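Local coordinates for transcriptional activator TenA-1 (Sulfolobus solfataricus P2, PDB 2QZC), which is probably a TenA-like thiaminase, cleaving thiamine or a related pyrimidine compound, at residues E53-A58 / R117-Y122; R57-A62 / L125-F130; L131-P136 / L189-N194. All blocks are in the same frame, centred on the assembly; numbering follows the deposited sequence.

Interaction 1 of 3, residues E53-A58 / R117-Y122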
loop_
_atom_site.group_PDB
_atom_site.type_symbol
_atom_site.label_atom_id
_atom_site.label_comp_id
_atom_site.label_asym_id
_atom_site.label_seq_id
_atom_site.Cartn_x
_atom_site.Cartn_y
_atom_site.Cartn_z
ATOM N N GLU A 53 -9.198 5.056 -8.242
ATOM C CA GLU A 53 -8.247 5.780 -7.397
ATOM C C GLU A 53 -8.724 5.768 -5.929
ATOM O O GLU A 53 -7.944 5.565 -4.989
ATOM C CB GLU A 53 -8.028 7.213 -7.891
ATOM C CG GLU A 53 -6.951 7.916 -7.046
ATOM C CD GLU A 53 -6.677 9.349 -7.433
ATOM O OE1 GLU A 53 -6.931 9.702 -8.587
ATOM O OE2 GLU A 53 -6.191 10.122 -6.582
ATOM N N ASP A 54 -10.011 6.034 -5.697
ATOM C CA ASP A 54 -10.531 5.962 -4.321
ATOM C C ASP A 54 -10.450 4.552 -3.743
ATOM O O ASP A 54 -10.155 4.369 -2.564
ATOM C CB ASP A 54 -11.996 6.445 -4.296
ATOM C CG ASP A 54 -12.138 7.939 -4.460
ATOM O OD1 ASP A 54 -11.395 8.697 -3.790
ATOM O OD2 ASP A 54 -13.044 8.348 -5.210
HETATM N N MSE A 55 -10.732 3.552 -4.557
HETATM C CA MSE A 55 -10.621 2.124 -4.145
HETATM C C MSE A 55 -9.189 1.802 -3.688
HETATM O O MSE A 55 -8.990 1.141 -2.671
HETATM C CB MSE A 55 -11.010 1.230 -5.324
HETATM C CG MSE A 55 -11.076 -0.205 -5.038
HETATM SE SE MSE A 55 -10.873 -1.285 -6.690
HETATM C CE MSE A 55 -8.967 -1.098 -6.923
ATOM N N LEU A 56 -8.208 2.290 -4.431
ATOM C CA LEU A 56 -6.802 2.064 -4.070
ATOM C C LEU A 56 -6.469 2.781 -2.775
ATOM O O LEU A 56 -5.771 2.221 -1.887
ATOM C CB LEU A 56 -5.868 2.525 -5.176
ATOM C CG LEU A 56 -5.871 1.692 -6.443
ATOM C CD1 LEU A 56 -5.112 2.390 -7.546
ATOM C CD2 LEU A 56 -5.274 0.332 -6.199
ATOM N N ARG A 57 -6.945 4.039 -2.620
ATOM C CA ARG A 57 -6.695 4.740 -1.359
ATOM C C ARG A 57 -7.302 4.012 -0.167
ATOM O O ARG A 57 -6.684 3.868 0.916
ATOM C CB ARG A 57 -7.153 6.185 -1.451
ATOM C CG ARG A 57 -6.320 7.001 -2.445
ATOM C CD ARG A 57 -6.871 8.421 -2.503
ATOM N NE ARG A 57 -6.189 9.269 -3.488
ATOM C CZ ARG A 57 -5.019 9.886 -3.286
ATOM N NH1 ARG A 57 -4.391 9.767 -2.155
ATOM N NH2 ARG A 57 -4.483 10.656 -4.226
ATOM N N ALA A 58 -8.528 3.530 -0.339
ATOM C CA ALA A 58 -9.204 2.750 0.712
ATOM C C ALA A 58 -8.456 1.446 1.022
ATOM O O ALA A 58 -8.251 1.116 2.189
ATOM C CB ALA A 58 -10.660 2.482 0.271
ATOM N N ARG A 117 -17.447 6.334 -0.915
ATOM C CA ARG A 117 -17.507 6.661 0.509
ATOM C C ARG A 117 -17.772 5.438 1.384
ATOM O O ARG A 117 -17.299 5.364 2.541
ATOM C CB ARG A 117 -18.450 7.847 0.787
ATOM C CG ARG A 117 -17.790 9.195 0.643
ATOM C CD ARG A 117 -17.121 9.440 -0.684
ATOM N NE ARG A 117 -16.517 10.767 -0.744
ATOM C CZ ARG A 117 -15.673 11.160 -1.693
ATOM N NH1 ARG A 117 -15.324 10.364 -2.689
ATOM N NH2 ARG A 117 -15.224 12.396 -1.653
ATOM N N HIS A 118 -18.513 4.471 0.853
ATOM C CA HIS A 118 -18.762 3.155 1.514
ATOM C C HIS A 118 -17.419 2.426 1.747
ATOM O O HIS A 118 -17.128 1.954 2.844
ATOM C CB HIS A 118 -19.709 2.364 0.589
ATOM C CG HIS A 118 -19.887 0.901 0.880
ATOM N ND1 HIS A 118 -20.635 0.411 1.935
ATOM C CD2 HIS A 118 -19.511 -0.175 0.145
ATOM C CE1 HIS A 118 -20.692 -0.908 1.823
ATOM N NE2 HIS A 118 -20.035 -1.283 0.747
ATOM N N LEU A 119 -16.577 2.346 0.706
ATOM C CA LEU A 119 -15.256 1.680 0.839
ATOM C C LEU A 119 -14.395 2.403 1.866
ATOM O O LEU A 119 -13.756 1.760 2.681
ATOM C CB LEU A 119 -14.530 1.584 -0.506
ATOM C CG LEU A 119 -15.235 0.743 -1.562
ATOM C CD1 LEU A 119 -14.381 0.768 -2.843
ATOM C CD2 LEU A 119 -15.458 -0.694 -1.093
ATOM N N TYR A 120 -14.356 3.752 1.815
ATOM C CA TYR A 120 -13.569 4.467 2.804
ATOM C C TYR A 120 -14.052 4.218 4.224
ATOM O O TYR A 120 -13.223 4.117 5.162
ATOM C CB TYR A 120 -13.550 5.987 2.528
ATOM C CG TYR A 120 -12.663 6.476 1.397
ATOM C CD1 TYR A 120 -11.288 6.430 1.525
ATOM C CD2 TYR A 120 -13.186 7.031 0.208
ATOM C CE1 TYR A 120 -10.473 6.941 0.546
ATOM C CE2 TYR A 120 -12.368 7.545 -0.776
ATOM C CZ TYR A 120 -10.993 7.444 -0.625
ATOM O OH TYR A 120 -10.193 7.979 -1.601
ATOM N N TYR A 121 -15.369 4.188 4.428
ATOM C CA TYR A 121 -15.942 4.013 5.750
ATOM C C TYR A 121 -15.405 2.739 6.388
ATOM O O TYR A 121 -14.898 2.773 7.535
ATOM C CB TYR A 121 -17.486 4.021 5.680
ATOM C CG TYR A 121 -18.117 3.685 7.016
ATOM C CD1 TYR A 121 -18.159 4.623 8.010
ATOM C CD2 TYR A 121 -18.661 2.454 7.276
ATOM C CE1 TYR A 121 -18.699 4.337 9.272
ATOM C CE2 TYR A 121 -19.201 2.151 8.535
ATOM C CZ TYR A 121 -19.232 3.106 9.517
ATOM O OH TYR A 121 -19.771 2.808 10.758
ATOM N N TYR A 122 -15.494 1.638 5.677
ATOM C CA TYR A 122 -15.034 0.358 6.233
ATOM C C TYR A 122 -13.516 0.264 6.326
ATOM O O TYR A 122 -12.993 -0.265 7.303
ATOM C CB TYR A 122 -15.675 -0.838 5.483
ATOM C CG TYR A 122 -17.138 -0.899 5.819
ATOM C CD1 TYR A 122 -17.545 -1.181 7.117
ATOM C CD2 TYR A 122 -18.108 -0.600 4.867
ATOM C CE1 TYR A 122 -18.922 -1.158 7.456
ATOM C CE2 TYR A 122 -19.459 -0.575 5.202
ATOM C CZ TYR A 122 -19.838 -0.858 6.482
ATOM O OH TYR A 122 -21.179 -0.804 6.850
HETATM O O HOH W 1 -12.197 11.169 -2.801
#
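Y120 meets D54 through its phenol group: Y120 OH donates a 2.6 Å hydrogen bond to D54 OD1, approaching on the anti side of that oxygen and 21° out of the carboxylate plane. Seen from the ring, OD1 lies at the edge and near the ring plane, bent round to the CE2 side of the hydroxyl. A chi1 of -76°, with CG opposite the carbonyl carbon, lays the Y120 ring back toward the start of its helix, which brings the hydroxyl to D54. The R57 chain runs alongside in the same direction, bringing R57 CD to 3.5 Å from Y120 OH. Apolar contacts flank this pair: A58 CB packs against L119 CB at 4.0 Å, and CG of selenomethionine M55 lies 4.1 Å from L119 CD1.

Around the carboxylate a second layer of polar groups closes in. A water donates to D54 OD1 at 2.8 Å and is weakly linked to R117 NH1. R117 forms a long salt bridge, NH1 to D54 OD2 at 4.0 Å, and its NH1 is also weakly hydrogen-bonded to Y108 OH, while Y108 OH hydrogen-bonds to OD2. Both oxygens of this buried carboxylate thus have partners. Further out, R57 grips E53 side-on, NE and NH2 both reaching OE2 (NH2 at 3.0 Å), and its NH1 bonds to the carbonyl oxygens of S64 and G66 of the second subunit; E53 is also bridged to R100.

The segment axes run almost parallel, 5° apart and 9.0 Å at closest approach. This is side-by-side packing of helices 38-63 and 110-125 within the all-helical, heme oxygenase-like fold of the TenA family.

Interaction 2 of 3, residues R57-A62 / L125-F130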
loop_
_atom_site.group_PDB
_atom_site.type_symbol
_atom_site.label_atom_id
_atom_site.label_comp_id
_atom_site.label_asym_id
_atom_site.label_seq_id
_atom_site.Cartn_x
_atom_site.Cartn_y
_atom_site.Cartn_z
ATOM N N ARG A 57 -6.945 4.039 -2.620
ATOM C CA ARG A 57 -6.695 4.740 -1.359
ATOM C C ARG A 57 -7.302 4.012 -0.167
ATOM O O ARG A 57 -6.684 3.868 0.916
ATOM C CB ARG A 57 -7.153 6.185 -1.451
ATOM C CG ARG A 57 -6.320 7.001 -2.445
ATOM C CD ARG A 57 -6.871 8.421 -2.503
ATOM N NE ARG A 57 -6.189 9.269 -3.488
ATOM C CZ ARG A 57 -5.019 9.886 -3.286
ATOM N NH1 ARG A 57 -4.391 9.767 -2.155
ATOM N NH2 ARG A 57 -4.483 10.656 -4.226
ATOM N N ALA A 58 -8.528 3.530 -0.339
ATOM C CA ALA A 58 -9.204 2.750 0.712
ATOM C C ALA A 58 -8.456 1.446 1.022
ATOM O O ALA A 58 -8.251 1.116 2.189
ATOM C CB ALA A 58 -10.660 2.482 0.271
ATOM N N LEU A 59 -7.983 0.769 -0.012
ATOM C CA LEU A 59 -7.146 -0.446 0.177
ATOM C C LEU A 59 -5.907 -0.143 1.020
ATOM O O LEU A 59 -5.558 -0.901 1.927
ATOM C CB LEU A 59 -6.692 -1.042 -1.158
ATOM C CG LEU A 59 -5.677 -2.201 -1.152
ATOM C CD1 LEU A 59 -6.240 -3.355 -0.341
ATOM C CD2 LEU A 59 -5.328 -2.558 -2.587
ATOM N N LEU A 60 -5.270 0.991 0.715
ATOM C CA LEU A 60 -4.047 1.354 1.478
ATOM C C LEU A 60 -4.345 1.560 2.974
ATOM O O LEU A 60 -3.667 0.962 3.841
ATOM C CB LEU A 60 -3.389 2.584 0.875
ATOM C CG LEU A 60 -2.750 2.377 -0.494
ATOM C CD1 LEU A 60 -2.459 3.740 -1.194
ATOM C CD2 LEU A 60 -1.469 1.507 -0.343
ATOM N N ILE A 61 -5.412 2.305 3.307
ATOM C CA ILE A 61 -5.842 2.518 4.703
ATOM C C ILE A 61 -6.157 1.185 5.346
ATOM O O ILE A 61 -5.718 0.893 6.469
ATOM C CB ILE A 61 -7.193 3.382 4.802
ATOM C CG1 ILE A 61 -7.029 4.783 4.265
ATOM C CG2 ILE A 61 -7.681 3.448 6.283
ATOM C CD1 ILE A 61 -8.352 5.503 3.982
ATOM N N ALA A 62 -6.951 0.377 4.676
ATOM C CA ALA A 62 -7.418 -0.895 5.254
ATOM C C ALA A 62 -6.267 -1.874 5.468
ATOM O O ALA A 62 -6.205 -2.552 6.522
ATOM C CB ALA A 62 -8.473 -1.542 4.353
ATOM N N LEU A 125 -12.303 1.641 9.517
ATOM C CA LEU A 125 -12.670 0.831 10.678
ATOM C C LEU A 125 -11.913 -0.471 10.859
ATOM O O LEU A 125 -11.456 -0.756 11.956
ATOM C CB LEU A 125 -14.165 0.499 10.651
ATOM C CG LEU A 125 -15.144 1.670 10.775
ATOM C CD1 LEU A 125 -16.531 1.046 10.767
ATOM C CD2 LEU A 125 -14.886 2.501 12.016
ATOM N N ASP A 126 -11.817 -1.280 9.824
ATOM C CA ASP A 126 -11.363 -2.666 9.990
ATOM C C ASP A 126 -10.967 -3.328 8.687
ATOM O O ASP A 126 -11.682 -3.174 7.696
ATOM C CB ASP A 126 -12.620 -3.382 10.531
ATOM C CG ASP A 126 -12.411 -4.778 10.908
ATOM O OD1 ASP A 126 -11.787 -5.036 11.950
ATOM O OD2 ASP A 126 -12.934 -5.635 10.209
ATOM N N TRP A 127 -9.862 -4.091 8.661
ATOM C CA TRP A 127 -9.467 -4.802 7.465
ATOM C C TRP A 127 -10.533 -5.791 6.987
ATOM O O TRP A 127 -10.869 -5.805 5.791
ATOM C CB TRP A 127 -8.115 -5.503 7.649
ATOM C CG TRP A 127 -7.784 -6.536 6.625
ATOM C CD1 TRP A 127 -7.813 -7.903 6.790
ATOM C CD2 TRP A 127 -7.421 -6.307 5.262
ATOM N NE1 TRP A 127 -7.439 -8.516 5.621
ATOM C CE2 TRP A 127 -7.201 -7.563 4.664
ATOM C CE3 TRP A 127 -7.239 -5.152 4.480
ATOM C CZ2 TRP A 127 -6.847 -7.701 3.306
ATOM C CZ3 TRP A 127 -6.875 -5.284 3.127
ATOM C CH2 TRP A 127 -6.663 -6.542 2.562
ATOM N N ASN A 128 -11.066 -6.613 7.897
ATOM C CA ASN A 128 -12.034 -7.643 7.471
ATOM C C ASN A 128 -13.278 -7.015 6.826
ATOM O O ASN A 128 -13.766 -7.510 5.814
ATOM C CB ASN A 128 -12.453 -8.563 8.626
ATOM C CG ASN A 128 -11.345 -9.485 9.077
ATOM O OD1 ASN A 128 -10.315 -9.610 8.444
ATOM N ND2 ASN A 128 -11.605 -10.196 10.176
ATOM N N LYS A 129 -13.808 -5.937 7.411
ATOM C CA LYS A 129 -14.993 -5.267 6.838
ATOM C C LYS A 129 -14.679 -4.683 5.466
ATOM O O LYS A 129 -15.481 -4.798 4.543
ATOM C CB LYS A 129 -15.510 -4.197 7.791
ATOM C CG LYS A 129 -16.074 -4.750 9.097
ATOM C CD LYS A 129 -16.644 -3.684 9.992
ATOM C CE LYS A 129 -17.143 -4.293 11.302
ATOM N NZ LYS A 129 -17.589 -3.235 12.237
ATOM N N PHE A 130 -13.527 -4.030 5.325
ATOM C CA PHE A 130 -13.132 -3.516 4.025
ATOM C C PHE A 130 -13.001 -4.639 3.003
ATOM O O PHE A 130 -13.470 -4.535 1.868
ATOM C CB PHE A 130 -11.839 -2.702 4.075
ATOM C CG PHE A 130 -11.299 -2.382 2.702
ATOM C CD1 PHE A 130 -11.888 -1.379 1.942
ATOM C CD2 PHE A 130 -10.319 -3.204 2.083
ATOM C CE1 PHE A 130 -11.452 -1.131 0.646
ATOM C CE2 PHE A 130 -9.921 -2.957 0.783
ATOM C CZ PHE A 130 -10.487 -1.930 0.085
#
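A62 presses its methyl group against the ring of F130 near the CG-CD2 side, with A62 CB 3.4 Å from either of these F130 carbons. This is the closest of several apolar contacts made by the phenyl group. A58 CB reaches F130 CE1 at 3.7 Å, and F130 CZ comes equally near the backbone at L59 CA, so the ring lies along one turn of helix 57-62. Its chi1 of 170°, which turns CG away from the backbone N, carries the ring out to that turn. L59 completes the apolar group: its CD1 branch touches two aromatic side chains, 3.9 Å from F130 CE2 and 4.0 Å from W127 CZ3, the latter approached at the indole edge. Replacing F130 with alanine would remove the whole ring, and is likely to open a gap between A58, L59 and A62 and to deprive W134 of its stacking partner.

This is the junction, in the heme oxygenase-like bundle, where the first turn of helix 127-148 meets the last turns of helix 38-63. The backbones come close, A62 CA and W127 CA being 4.9 Å apart, as the small A62 permits.

Two backbone carbonyl oxygens also lie close to the rings. A58 O stands over one face of F130, offset toward the rim, and A62 O lies 3.5 Å from W127 CE3. Beyond the segments, the indole packs on V71 and I74 of helix 68-78.

The polar interaction is local: D126 is the N-cap, its OD2 accepting from K129 N at 2.9 Å with an N-H...O angle of 154°.

Interaction 3 of 3, residues L131-P136 / L189-N194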
loop_
_atom_site.group_PDB
_atom_site.type_symbol
_atom_site.label_atom_id
_atom_site.label_comp_id
_atom_site.label_asym_id
_atom_site.label_seq_id
_atom_site.Cartn_x
_atom_site.Cartn_y
_atom_site.Cartn_z
ATOM N N LEU A 131 -12.306 -5.715 3.381
ATOM C CA LEU A 131 -12.078 -6.850 2.480
ATOM C C LEU A 131 -13.376 -7.429 1.951
ATOM O O LEU A 131 -13.497 -7.667 0.752
ATOM C CB LEU A 131 -11.197 -7.902 3.205
ATOM C CG LEU A 131 -10.808 -9.126 2.443
ATOM C CD1 LEU A 131 -10.064 -8.831 1.133
ATOM C CD2 LEU A 131 -9.978 -10.001 3.413
ATOM N N VAL A 132 -14.357 -7.608 2.830
ATOM C CA VAL A 132 -15.659 -8.084 2.411
ATOM C C VAL A 132 -16.322 -7.044 1.481
ATOM O O VAL A 132 -16.897 -7.422 0.437
ATOM C CB VAL A 132 -16.547 -8.488 3.600
ATOM C CG1 VAL A 132 -17.966 -8.779 3.208
ATOM C CG2 VAL A 132 -15.907 -9.708 4.315
ATOM N N ALA A 133 -16.232 -5.746 1.827
ATOM C CA ALA A 133 -16.821 -4.706 0.980
ATOM C C ALA A 133 -16.205 -4.610 -0.398
ATOM O O ALA A 133 -16.860 -4.192 -1.340
ATOM C CB ALA A 133 -16.717 -3.358 1.690
ATOM N N TRP A 134 -14.928 -4.949 -0.506
ATOM C CA TRP A 134 -14.134 -4.861 -1.723
ATOM C C TRP A 134 -14.267 -6.080 -2.636
ATOM O O TRP A 134 -14.024 -5.990 -3.833
ATOM C CB TRP A 134 -12.663 -4.709 -1.272
ATOM C CG TRP A 134 -11.651 -4.432 -2.314
ATOM C CD1 TRP A 134 -11.778 -3.603 -3.382
ATOM C CD2 TRP A 134 -10.317 -4.963 -2.372
ATOM N NE1 TRP A 134 -10.590 -3.556 -4.081
ATOM C CE2 TRP A 134 -9.676 -4.377 -3.497
ATOM C CE3 TRP A 134 -9.602 -5.850 -1.565
ATOM C CZ2 TRP A 134 -8.339 -4.715 -3.878
ATOM C CZ3 TRP A 134 -8.271 -6.163 -1.916
ATOM C CH2 TRP A 134 -7.673 -5.585 -3.045
ATOM N N THR A 135 -14.687 -7.221 -2.091
ATOM C CA THR A 135 -14.709 -8.482 -2.851
ATOM C C THR A 135 -15.656 -8.466 -4.046
ATOM O O THR A 135 -15.260 -8.932 -5.096
ATOM C CB THR A 135 -14.937 -9.664 -1.912
ATOM O OG1 THR A 135 -13.814 -9.735 -1.025
ATOM C CG2 THR A 135 -14.998 -10.975 -2.708
ATOM N N PRO A 136 -16.883 -7.881 -3.931
ATOM C CA PRO A 136 -17.747 -7.885 -5.134
ATOM C C PRO A 136 -17.142 -7.237 -6.374
ATOM O O PRO A 136 -17.210 -7.805 -7.474
ATOM C CB PRO A 136 -18.995 -7.153 -4.636
ATOM C CG PRO A 136 -19.046 -7.535 -3.166
ATOM C CD PRO A 136 -17.629 -7.421 -2.739
ATOM N N LEU A 189 -21.962 -10.166 5.749
ATOM C CA LEU A 189 -22.758 -10.436 4.568
ATOM C C LEU A 189 -23.532 -9.182 4.133
ATOM O O LEU A 189 -23.649 -8.904 2.928
ATOM C CB LEU A 189 -23.726 -11.609 4.815
ATOM C CG LEU A 189 -24.748 -11.911 3.728
ATOM C CD1 LEU A 189 -24.084 -12.194 2.377
ATOM C CD2 LEU A 189 -25.650 -13.090 4.202
ATOM N N ASN A 190 -24.056 -8.430 5.093
ATOM C CA ASN A 190 -24.815 -7.214 4.784
ATOM C C ASN A 190 -23.958 -6.137 4.122
ATOM O O ASN A 190 -24.447 -5.438 3.226
ATOM C CB ASN A 190 -25.538 -6.713 6.024
ATOM C CG ASN A 190 -26.749 -7.583 6.369
ATOM O OD1 ASN A 190 -27.275 -8.296 5.511
ATOM N ND2 ASN A 190 -27.212 -7.477 7.617
ATOM N N ILE A 191 -22.680 -6.080 4.488
ATOM C CA ILE A 191 -21.720 -5.163 3.831
ATOM C C ILE A 191 -21.529 -5.601 2.368
ATOM O O ILE A 191 -21.544 -4.777 1.435
ATOM C CB ILE A 191 -20.374 -5.122 4.586
ATOM C CG1 ILE A 191 -20.562 -4.457 5.943
ATOM C CG2 ILE A 191 -19.289 -4.343 3.794
ATOM C CD1 ILE A 191 -19.371 -4.632 6.914
ATOM N N PHE A 192 -21.295 -6.905 2.155
ATOM C CA PHE A 192 -21.121 -7.497 0.835
ATOM C C PHE A 192 -22.357 -7.204 -0.022
ATOM O O PHE A 192 -22.248 -6.808 -1.202
ATOM C CB PHE A 192 -20.899 -9.008 0.990
ATOM C CG PHE A 192 -20.490 -9.746 -0.249
ATOM C CD1 PHE A 192 -21.457 -10.298 -1.091
ATOM C CD2 PHE A 192 -19.140 -9.986 -0.547
ATOM C CE1 PHE A 192 -21.090 -11.025 -2.218
ATOM C CE2 PHE A 192 -18.771 -10.731 -1.652
ATOM C CZ PHE A 192 -19.764 -11.243 -2.495
ATOM N N ILE A 193 -23.547 -7.404 0.544
ATOM C CA ILE A 193 -24.817 -7.124 -0.185
ATOM C C ILE A 193 -24.863 -5.645 -0.637
ATOM O O ILE A 193 -25.188 -5.370 -1.784
ATOM C CB ILE A 193 -26.068 -7.447 0.685
ATOM C CG1 ILE A 193 -26.196 -8.975 0.881
ATOM C CG2 ILE A 193 -27.343 -6.842 0.062
ATOM C CD1 ILE A 193 -27.201 -9.399 1.956
ATOM N N ASN A 194 -24.483 -4.727 0.256
ATOM C CA ASN A 194 -24.461 -3.296 -0.107
ATOM C C ASN A 194 -23.520 -3.039 -1.279
ATOM O O ASN A 194 -23.884 -2.304 -2.219
ATOM C CB ASN A 194 -24.163 -2.353 1.062
ATOM C CG ASN A 194 -25.385 -2.042 1.896
ATOM O OD1 ASN A 194 -26.523 -2.390 1.501
ATOM N ND2 ASN A 194 -25.183 -1.378 3.045
#
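F192 places CG, and V132 its CG1 methyl, anti to the backbone N. In F192 (chi1 -171°) this swings the ring across to the facing helix, where P136 meets it; in V132 it carries CG1 to 3.7 Å from F192 CB. P136 CG stands over one face of the phenyl ring, 3.6 Å from the centroid of F192 and 16° off the ring normal, a CH-pi contact. T135 reaches the ring differently: its CG2 comes in at the edge, near the ring plane, 3.9 Å from F192 CE2. The other T135 branch is turned back, OG1 donating to L131 O at 2.7 Å. Helix 131-136 is kinked at P136, whose N has no bond to the preceding turn. Beside this, A133 CB and I191 CG2 are tight at 3.5 Å.

The short axes cross at -33° and approach to 7.8 Å, a close pairing within the heme oxygenase-like bundle. Around it, helix 110-125 packs on A133 through H118 and L119, helix 166-179 sends L179 to V132, and L11 of helix 6-14 touches F192.

In the fold
Along the chain, interactions 1 and 2 both start from helix 38-63, sharing R57 and A58, and their centres lie 7 Å apart. The first joins it to helix 110-125, the second to helix 127-148, which follows directly. Interaction 3 comes later in series, carrying helix 127-148 on to helix 186-208, with its centre 13 Å from that of interaction 1 and 12 Å from that of interaction 2. The three are in direct touch: Y122 CE1 meets I191 CD1 at 3.5 Å, and L59 CD1 meets W134 CH2 at 3.8 Å. Together they tie four helices of the bundle into continuous packing, with interactions 1 and 2 also touching the second subunit.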